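Local coordinates for protein glucokinase (Leishmania braziliensis MHOM/BR/75/M2904, PDB 6EDI) that probably phosphorylates D-glucose, using ATP as the phosphate donor, at residues 93-98 / 104-109; 50-55 / 85-90. All coordinates share one frame; numbering follows the deposited sequence.

Contact 1 (93-98 / 104-109); sequences QHLKKN and ASFLRR
A short loop joining helix 84-98 to helix 104-107, at the edge of the N-terminal ASKHA-type lobe, brings Leu-95, near the end of the longer helix, against Leu-107 and Phe-106 of the shorter one. The contact is small and made by carbon atoms, with no hydrogen bond crossing it. At its centre two leucine methyls meet, CD1 of Leu-95 lying 4.0 Å from CD2 of Leu-107, and the two side chains pass at a slant. CB of each leucine points toward the other segment, and CG anti to the carbonyl carbon (chi1 -67° in both), with the chain extended beyond it, carries a methyl on to its partner. The same CD1 of Leu-95 reaches CD2 of Phe-106 at 4.3 Å, coming up obliquely to the ring. Leu-95 is thus shared between two consecutive residues of the shorter helix. On the more accessible flank the aliphatic part of Lys-96 bends over, and its CE comes to 4.3 Å from CD1 of Leu-107, the other methyl of that leucine.

Side chains also bond back to the backbone within each segment. His-94 O accepts from Asn-98 N and from Asn-98 ND2, the latter 3.1 Å away in the carbonyl plane on a lone pair, while CB of Asn-98 lies over one face of the His-94 ring, displaced toward its rim. In 104-109, Arg-109 NE turns back to Ser-105 O at 3.1 Å, tilted from the carbonyl plane.

Leu-26 and Leu-30 of helix 26-32 extend the apolar surroundings of Leu-95, and Leu-146 touches Leu-107. Phe-106 packs edge-to-face with Phe-56 of strand 51-58 and touches Ile-41 of strand 41-48; Arg-109, backbone-bonded to Ile-41, leads directly into strand 110-117.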
ATOM      1  N   GLN A  93       5.037  30.507 -23.335  1.00 44.39           N
ATOM      2  CA  GLN A  93       5.295  31.650 -24.212  1.00 46.90           C
ATOM      3  C   GLN A  93       4.413  31.605 -25.463  1.00 45.46           C
ATOM      4  O   GLN A  93       4.030  32.648 -25.997  1.00 47.77           O
ATOM      5  CB  GLN A  93       6.782  31.753 -24.596  1.00 47.09           C
ATOM      6  CG  GLN A  93       7.769  31.832 -23.408  1.00 48.50           C
ATOM      7  CD  GLN A  93       7.383  32.840 -22.324  1.00 51.82           C
ATOM      8  OE1 GLN A  93       7.428  32.528 -21.129  1.00 59.83           O
ATOM      9  NE2 GLN A  93       7.026  34.055 -22.732  1.00 56.10           N
ATOM     10  N   HIS A  94       4.068  30.405 -25.924  1.00 41.92           N
ATOM     11  CA  HIS A  94       3.195  30.284 -27.091  1.00 42.91           C
ATOM     12  C   HIS A  94       1.778  30.724 -26.763  1.00 42.51           C
ATOM     13  O   HIS A  94       1.116  31.352 -27.587  1.00 44.62           O
ATOM     14  CB  HIS A  94       3.146  28.854 -27.625  1.00 39.85           C
ATOM     15  CG  HIS A  94       2.071  28.629 -28.646  1.00 44.25           C
ATOM     16  ND1 HIS A  94       2.280  28.813 -29.995  1.00 40.58           N
ATOM     17  CD2 HIS A  94       0.779  28.243 -28.515  1.00 40.73           C
ATOM     18  CE1 HIS A  94       1.165  28.547 -30.652  1.00 41.65           C
ATOM     19  NE2 HIS A  94       0.237  28.199 -29.779  1.00 42.01           N
ATOM     20  N   LEU A  95       1.300  30.358 -25.574  1.00 40.94           N
ATOM     21  CA  LEU A  95      -0.040  30.739 -25.148  1.00 40.98           C
ATOM     22  C   LEU A  95      -0.175  32.252 -24.975  1.00 44.80           C
ATOM     23  O   LEU A  95      -1.200  32.826 -25.332  1.00 45.44           O
ATOM     24  CB  LEU A  95      -0.440  30.022 -23.854  1.00 39.49           C
ATOM     25  CG  LEU A  95      -0.640  28.506 -23.910  1.00 35.44           C
ATOM     26  CD1 LEU A  95      -0.941  27.968 -22.508  1.00 32.13           C
ATOM     27  CD2 LEU A  95      -1.755  28.146 -24.868  1.00 30.79           C
ATOM     28  N   LYS A  96       0.853  32.895 -24.421  1.00 45.68           N
ATOM     29  CA  LYS A  96       0.818  34.345 -24.217  1.00 49.40           C
ATOM     30  C   LYS A  96       0.973  35.087 -25.547  1.00 50.62           C
ATOM     31  O   LYS A  96       0.476  36.202 -25.707  1.00 54.52           O
ATOM     32  CB  LYS A  96       1.917  34.799 -23.249  1.00 48.73           C
ATOM     33  CG  LYS A  96       2.183  33.874 -22.051  1.00 51.43           C
ATOM     34  CD  LYS A  96       1.113  33.924 -20.969  1.00 47.60           C
ATOM     35  CE  LYS A  96       1.731  34.188 -19.599  1.00 50.20           C
ATOM     36  NZ  LYS A  96       3.005  33.420 -19.430  1.00 46.50           N
ATOM     37  N   LYS A  97       1.659  34.458 -26.498  1.00 47.78           N
ATOM     38  CA  LYS A  97       1.924  35.069 -27.799  1.00 51.24           C
ATOM     39  C   LYS A  97       0.814  34.821 -28.820  1.00 53.90           C
ATOM     40  O   LYS A  97       0.619  35.629 -29.731  1.00 51.04           O
ATOM     41  CB  LYS A  97       3.241  34.558 -28.388  1.00 50.84           C
ATOM     42  CG  LYS A  97       4.520  35.154 -27.811  1.00 50.13           C
ATOM     43  CD  LYS A  97       5.713  34.551 -28.538  1.00 56.12           C
ATOM     44  CE  LYS A  97       7.040  35.020 -27.975  1.00 55.52           C
ATOM     45  NZ  LYS A  97       8.182  34.500 -28.783  1.00 55.55           N
ATOM     46  N   ASN A  98       0.112  33.695 -28.688  1.00 50.67           N
ATOM     47  CA  ASN A  98      -0.918  33.328 -29.664  1.00 47.60           C
ATOM     48  C   ASN A  98      -2.347  33.280 -29.115  1.00 51.57           C
ATOM     49  O   ASN A  98      -3.261  32.838 -29.813  1.00 53.60           O
ATOM     50  CB  ASN A  98      -0.574  32.005 -30.368  1.00 45.69           C
ATOM     51  CG  ASN A  98       0.696  32.091 -31.189  1.00 48.82           C
ATOM     52  OD1 ASN A  98       0.661  32.413 -32.380  1.00 49.44           O
ATOM     53  ND2 ASN A  98       1.831  31.792 -30.561  1.00 49.34           N
ATOM     54  N   ALA A 104      -4.883  34.443 -20.617  1.00 44.67           N
ATOM     55  CA  ALA A 104      -5.345  34.729 -19.262  1.00 42.41           C
ATOM     56  C   ALA A 104      -6.569  33.905 -18.880  1.00 43.31           C
ATOM     57  O   ALA A 104      -6.591  33.277 -17.821  1.00 44.19           O
ATOM     58  CB  ALA A 104      -5.625  36.207 -19.091  1.00 45.58           C
ATOM     59  N   SER A 105      -7.597  33.921 -19.725  1.00 40.57           N
ATOM     60  CA  SER A 105      -8.834  33.201 -19.414  1.00 44.04           C
ATOM     61  C   SER A 105      -8.614  31.684 -19.344  1.00 44.05           C
ATOM     62  O   SER A 105      -9.333  30.971 -18.637  1.00 38.79           O
ATOM     63  CB  SER A 105      -9.942  33.534 -20.417  1.00 41.63           C
ATOM     64  OG  SER A 105      -9.640  33.034 -21.708  1.00 50.90           O
ATOM     65  N   PHE A 106      -7.609  31.200 -20.069  1.00 39.37           N
ATOM     66  CA  PHE A 106      -7.273  29.777 -20.063  1.00 40.61           C
ATOM     67  C   PHE A 106      -6.548  29.350 -18.779  1.00 34.91           C
ATOM     68  O   PHE A 106      -6.984  28.439 -18.070  1.00 35.57           O
ATOM     69  CB  PHE A 106      -6.409  29.442 -21.282  1.00 41.31           C
ATOM     70  CG  PHE A 106      -6.237  27.967 -21.517  1.00 35.13           C
ATOM     71  CD1 PHE A 106      -7.312  27.198 -21.951  1.00 36.64           C
ATOM     72  CD2 PHE A 106      -5.008  27.355 -21.318  1.00 34.02           C
ATOM     73  CE1 PHE A 106      -7.166  25.833 -22.179  1.00 39.37           C
ATOM     74  CE2 PHE A 106      -4.847  25.992 -21.545  1.00 35.70           C
ATOM     75  CZ  PHE A 106      -5.934  25.233 -21.976  1.00 34.80           C
ATOM     76  N   LEU A 107      -5.441  30.024 -18.491  1.00 34.14           N
ATOM     77  CA  LEU A 107      -4.561  29.634 -17.403  1.00 37.77           C
ATOM     78  C   LEU A 107      -5.239  29.750 -16.041  1.00 37.00           C
ATOM     79  O   LEU A 107      -4.862  29.063 -15.099  1.00 32.12           O
ATOM     80  CB  LEU A 107      -3.263  30.450 -17.431  1.00 36.81           C
ATOM     81  CG  LEU A 107      -2.305  30.232 -18.597  1.00 39.30           C
ATOM     82  CD1 LEU A 107      -1.109  31.175 -18.499  1.00 40.70           C
ATOM     83  CD2 LEU A 107      -1.833  28.776 -18.661  1.00 36.71           C
ATOM     84  N   ARG A 108      -6.239  30.619 -15.927  1.00 37.93           N
ATOM     85  CA  ARG A 108      -6.916  30.771 -14.637  1.00 32.93           C
ATOM     86  C   ARG A 108      -7.756  29.550 -14.302  1.00 34.01           C
ATOM     87  O   ARG A 108      -8.156  29.374 -13.157  1.00 37.61           O
ATOM     88  CB  ARG A 108      -7.814  32.006 -14.619  1.00 41.96           C
ATOM     89  CG  ARG A 108      -7.085  33.310 -14.843  1.00 46.74           C
ATOM     90  CD  ARG A 108      -5.790  33.422 -14.043  1.00 51.18           C
ATOM     91  NE  ARG A 108      -5.175  34.727 -14.277  1.00 58.31           N
ATOM     92  CZ  ARG A 108      -4.462  35.021 -15.357  1.00 51.84           C
ATOM     93  NH1 ARG A 108      -4.271  34.090 -16.285  1.00 47.17           N
ATOM     94  NH2 ARG A 108      -3.946  36.237 -15.511  1.00 55.86           N
ATOM     95  N   ARG A 109      -8.031  28.715 -15.300  1.00 32.25           N
ATOM     96  CA  ARG A 109      -8.833  27.516 -15.078  1.00 30.48           C
ATOM     97  C   ARG A 109      -7.984  26.262 -14.894  1.00 27.58           C
ATOM     98  O   ARG A 109      -8.525  25.168 -14.756  1.00 29.02           O
ATOM     99  CB  ARG A 109      -9.874  27.334 -16.183  1.00 31.79           C
ATOM    100  CG  ARG A 109     -10.969  28.409 -16.172  1.00 33.61           C
ATOM    101  CD  ARG A 109     -11.907  28.246 -17.344  1.00 35.22           C
ATOM    102  NE  ARG A 109     -11.253  28.570 -18.608  1.00 36.13           N
ATOM    103  CZ  ARG A 109     -11.104  27.724 -19.621  1.00 38.78           C
ATOM    104  NH1 ARG A 109     -11.570  26.484 -19.534  1.00 37.46           N
ATOM    105  NH2 ARG A 109     -10.496  28.126 -20.731  1.00 36.39           N
TER

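Contact 2 (50-55 / 85-90); sequences TSARVG and LEFFDE
Apolar side chains alone join Ala-52 and Val-54 to Phe-87 and Phe-88, and no hydrogen bond passes between the strand and the helix. The aliphatic-to-aromatic contacts fall into two pairs. CB of Ala-52 approaches the Phe-87 ring obliquely, 3.8 Å from both CE2 and CD2. Val-54 meets the edge of Phe-88: its CG1 lies near the ring plane, 3.9 Å from CE1, and the two side chains run at about a right angle. With CG1 anti to the backbone N (chi1 -176°) and CG2 anti to the carbonyl carbon, both methyls face the helix, and CG2 also comes 4.0 Å from CE1 of Phe-88. A looser aliphatic contact, 4.4 Å from Val-54 CG2 to Phe-87 CB, bridges the two pairs.

This is helix-on-sheet packing in the N-terminal lobe of an ASKHA-type fold. Strand 51-55 and helix 85-90 run in roughly the same direction, with 30° between their axes and a closest approach of 9.7 Å. Alternate strand residues, Ala-52 and Val-54, turn toward the helix, whereas Ser-51 and Arg-53 point away. All four touching residues are buried.

Phe-87 stacks on Phe-74 of the adjacent strand 67-75, and Phe-88 meets Tyr-142 edge-to-face and also touches the ring of Phe-147. On the other face of the sheet Arg-53 makes a cation-pi contact with Tyr-71. Backbone hydrogen bonds hold the strand on either side, linking Ala-52 to Phe-74 and Arg-53 to Asp-46.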
ATOM      1  N   THR A  50      12.621   9.456 -25.989  1.00 47.01           N
ATOM      2  CA  THR A  50      13.131  10.788 -26.300  1.00 51.86           C
ATOM      3  C   THR A  50      12.009  11.785 -26.356  1.00 48.24           C
ATOM      4  O   THR A  50      12.160  12.866 -26.930  1.00 49.06           O
ATOM      5  CB  THR A  50      13.777  10.842 -27.687  1.00 50.25           C
ATOM      6  OG1 THR A  50      13.118   9.923 -28.572  1.00 50.93           O
ATOM      7  CG2 THR A  50      15.216  10.508 -27.586  1.00 51.17           C
ATOM      8  N   SER A  51      10.877  11.416 -25.772  1.00 46.69           N
ATOM      9  CA  SER A  51       9.635  12.092 -26.082  1.00 45.19           C
ATOM     10  C   SER A  51       8.912  12.567 -24.838  1.00 41.83           C
ATOM     11  O   SER A  51       8.594  11.776 -23.945  1.00 41.67           O
ATOM     12  CB  SER A  51       8.736  11.152 -26.872  1.00 47.88           C
ATOM     13  OG  SER A  51       8.636   9.911 -26.202  1.00 53.67           O
ATOM     14  N   ALA A  52       8.656  13.868 -24.788  1.00 37.80           N
ATOM     15  CA  ALA A  52       7.927  14.459 -23.683  1.00 38.72           C
ATOM     16  C   ALA A  52       6.645  15.066 -24.230  1.00 39.54           C
ATOM     17  O   ALA A  52       6.674  16.116 -24.871  1.00 38.38           O
ATOM     18  CB  ALA A  52       8.780  15.522 -22.996  1.00 35.71           C
ATOM     19  N   ARG A  53       5.515  14.409 -24.004  1.00 38.22           N
ATOM     20  CA  ARG A  53       4.261  14.970 -24.478  1.00 32.10           C
ATOM     21  C   ARG A  53       3.748  15.914 -23.410  1.00 32.84           C
ATOM     22  O   ARG A  53       3.688  15.552 -22.243  1.00 27.88           O
ATOM     23  CB  ARG A  53       3.255  13.863 -24.795  1.00 36.17           C
ATOM     24  CG  ARG A  53       3.768  12.913 -25.874  1.00 33.78           C
ATOM     25  CD  ARG A  53       2.858  11.725 -26.108  1.00 34.10           C
ATOM     26  NE  ARG A  53       2.775  10.860 -24.936  1.00 40.95           N
ATOM     27  CZ  ARG A  53       2.159   9.684 -24.932  1.00 44.10           C
ATOM     28  NH1 ARG A  53       1.584   9.244 -26.045  1.00 46.24           N
ATOM     29  NH2 ARG A  53       2.127   8.948 -23.826  1.00 42.95           N
ATOM     30  N   VAL A  54       3.418  17.142 -23.802  1.00 31.25           N
ATOM     31  CA  VAL A  54       2.948  18.143 -22.845  1.00 26.94           C
ATOM     32  C   VAL A  54       1.627  18.690 -23.362  1.00 27.52           C
ATOM     33  O   VAL A  54       1.535  19.080 -24.515  1.00 27.32           O
ATOM     34  CB  VAL A  54       3.947  19.308 -22.746  1.00 27.61           C
ATOM     35  CG1 VAL A  54       3.519  20.312 -21.686  1.00 29.06           C
ATOM     36  CG2 VAL A  54       5.328  18.794 -22.456  1.00 28.26           C
ATOM     37  N   GLY A  55       0.598  18.732 -22.529  1.00 26.51           N
ATOM     38  CA  GLY A  55      -0.662  19.266 -23.005  1.00 27.13           C
ATOM     39  C   GLY A  55      -1.703  19.497 -21.928  1.00 27.54           C
ATOM     40  O   GLY A  55      -1.380  19.753 -20.778  1.00 27.77           O
ATOM     41  N   LEU A  85      11.799  21.917 -18.625  1.00 37.72           N
ATOM     42  CA  LEU A  85      11.651  23.346 -18.331  1.00 38.98           C
ATOM     43  C   LEU A  85      11.558  24.177 -19.606  1.00 38.48           C
ATOM     44  O   LEU A  85      10.727  25.083 -19.714  1.00 37.35           O
ATOM     45  CB  LEU A  85      12.794  23.857 -17.446  1.00 39.90           C
ATOM     46  CG  LEU A  85      12.614  23.694 -15.936  1.00 41.19           C
ATOM     47  CD1 LEU A  85      12.610  22.233 -15.554  1.00 41.25           C
ATOM     48  CD2 LEU A  85      13.696  24.431 -15.157  1.00 39.37           C
ATOM     49  N   GLU A  86      12.411  23.861 -20.570  1.00 39.54           N
ATOM     50  CA  GLU A  86      12.354  24.517 -21.865  1.00 38.67           C
ATOM     51  C   GLU A  86      10.982  24.312 -22.468  1.00 35.73           C
ATOM     52  O   GLU A  86      10.362  25.260 -22.954  1.00 37.40           O
ATOM     53  CB  GLU A  86      13.409  23.942 -22.799  1.00 42.40           C
ATOM     54  CG  GLU A  86      14.790  23.901 -22.193  1.00 44.81           C
ATOM     55  CD  GLU A  86      15.861  23.747 -23.234  1.00 46.79           C
ATOM     56  OE1 GLU A  86      15.518  23.494 -24.412  1.00 49.17           O
ATOM     57  OE2 GLU A  86      17.046  23.889 -22.870  1.00 55.80           O
ATOM     58  N   PHE A  87      10.503  23.069 -22.419  1.00 37.07           N
ATOM     59  CA  PHE A  87       9.229  22.714 -23.042  1.00 36.12           C
ATOM     60  C   PHE A  87       8.060  23.472 -22.407  1.00 33.39           C
ATOM     61  O   PHE A  87       7.214  24.023 -23.111  1.00 34.22           O
ATOM     62  CB  PHE A  87       8.975  21.204 -22.971  1.00 35.75           C
ATOM     63  CG  PHE A  87      10.048  20.369 -23.615  1.00 39.32           C
ATOM     64  CD1 PHE A  87      10.851  20.890 -24.618  1.00 36.48           C
ATOM     65  CD2 PHE A  87      10.256  19.059 -23.199  1.00 40.66           C
ATOM     66  CE1 PHE A  87      11.848  20.121 -25.205  1.00 41.70           C
ATOM     67  CE2 PHE A  87      11.244  18.273 -23.779  1.00 41.25           C
ATOM     68  CZ  PHE A  87      12.044  18.806 -24.790  1.00 43.69           C
ATOM     69  N   PHE A  88       8.016  23.494 -21.079  1.00 34.38           N
ATOM     70  CA  PHE A  88       6.941  24.196 -20.391  1.00 34.17           C
ATOM     71  C   PHE A  88       6.962  25.680 -20.749  1.00 36.80           C
ATOM     72  O   PHE A  88       5.915  26.291 -20.974  1.00 36.37           O
ATOM     73  CB  PHE A  88       7.041  24.006 -18.879  1.00 34.75           C
ATOM     74  CG  PHE A  88       6.938  22.578 -18.442  1.00 35.58           C
ATOM     75  CD1 PHE A  88       6.226  21.652 -19.202  1.00 34.35           C
ATOM     76  CD2 PHE A  88       7.567  22.156 -17.276  1.00 33.64           C
ATOM     77  CE1 PHE A  88       6.144  20.313 -18.797  1.00 31.48           C
ATOM     78  CE2 PHE A  88       7.497  20.832 -16.867  1.00 33.50           C
ATOM     79  CZ  PHE A  88       6.779  19.908 -17.630  1.00 31.24           C
ATOM     80  N   ASP A  89       8.162  26.250 -20.838  1.00 36.88           N
ATOM     81  CA  ASP A  89       8.282  27.647 -21.235  1.00 37.62           C
ATOM     82  C   ASP A  89       7.844  27.885 -22.692  1.00 34.84           C
ATOM     83  O   ASP A  89       7.153  28.863 -22.973  1.00 37.79           O
ATOM     84  CB  ASP A  89       9.689  28.186 -20.975  1.00 39.15           C
ATOM     85  CG  ASP A  89       9.723  29.699 -20.935  1.00 47.44           C
ATOM     86  OD1 ASP A  89       9.349  30.269 -19.886  1.00 47.77           O
ATOM     87  OD2 ASP A  89      10.103  30.319 -21.953  1.00 47.30           O
ATOM     88  N   GLU A  90       8.214  26.993 -23.611  1.00 33.60           N
ATOM     89  CA  GLU A  90       7.737  27.115 -24.995  1.00 37.95           C
ATOM     90  C   GLU A  90       6.211  27.054 -25.098  1.00 38.83           C
ATOM     91  O   GLU A  90       5.614  27.724 -25.940  1.00 35.65           O
ATOM     92  CB  GLU A  90       8.349  26.044 -25.905  1.00 39.86           C
ATOM     93  CG  GLU A  90       9.855  26.097 -26.033  1.00 42.93           C
ATOM     94  CD  GLU A  90      10.331  25.763 -27.436  1.00 47.79           C
ATOM     95  OE1 GLU A  90      10.337  24.570 -27.812  1.00 47.71           O
ATOM     96  OE2 GLU A  90      10.696  26.707 -28.166  1.00 56.52           O
TER

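How the contacts relate
From the N terminus the chain passes through strand 41-48 into strand 51-58, crosses to strand 67-75 and then enters helix 84-98. Contact 2 closes this first, longer loop, with 29 residues between its segments, by laying the start of the helix on the sheet. The helix then runs outward, and contact 1 closes a short loop of five residues between its last part and helix 104-107. The two loops follow one another in series, neither enclosing nor crossing the other. Their centres are about 16 Å apart, and both use helix 84-98, which contact 2 ties to the sheet and contact 1 to the lead-in of strand 110-117.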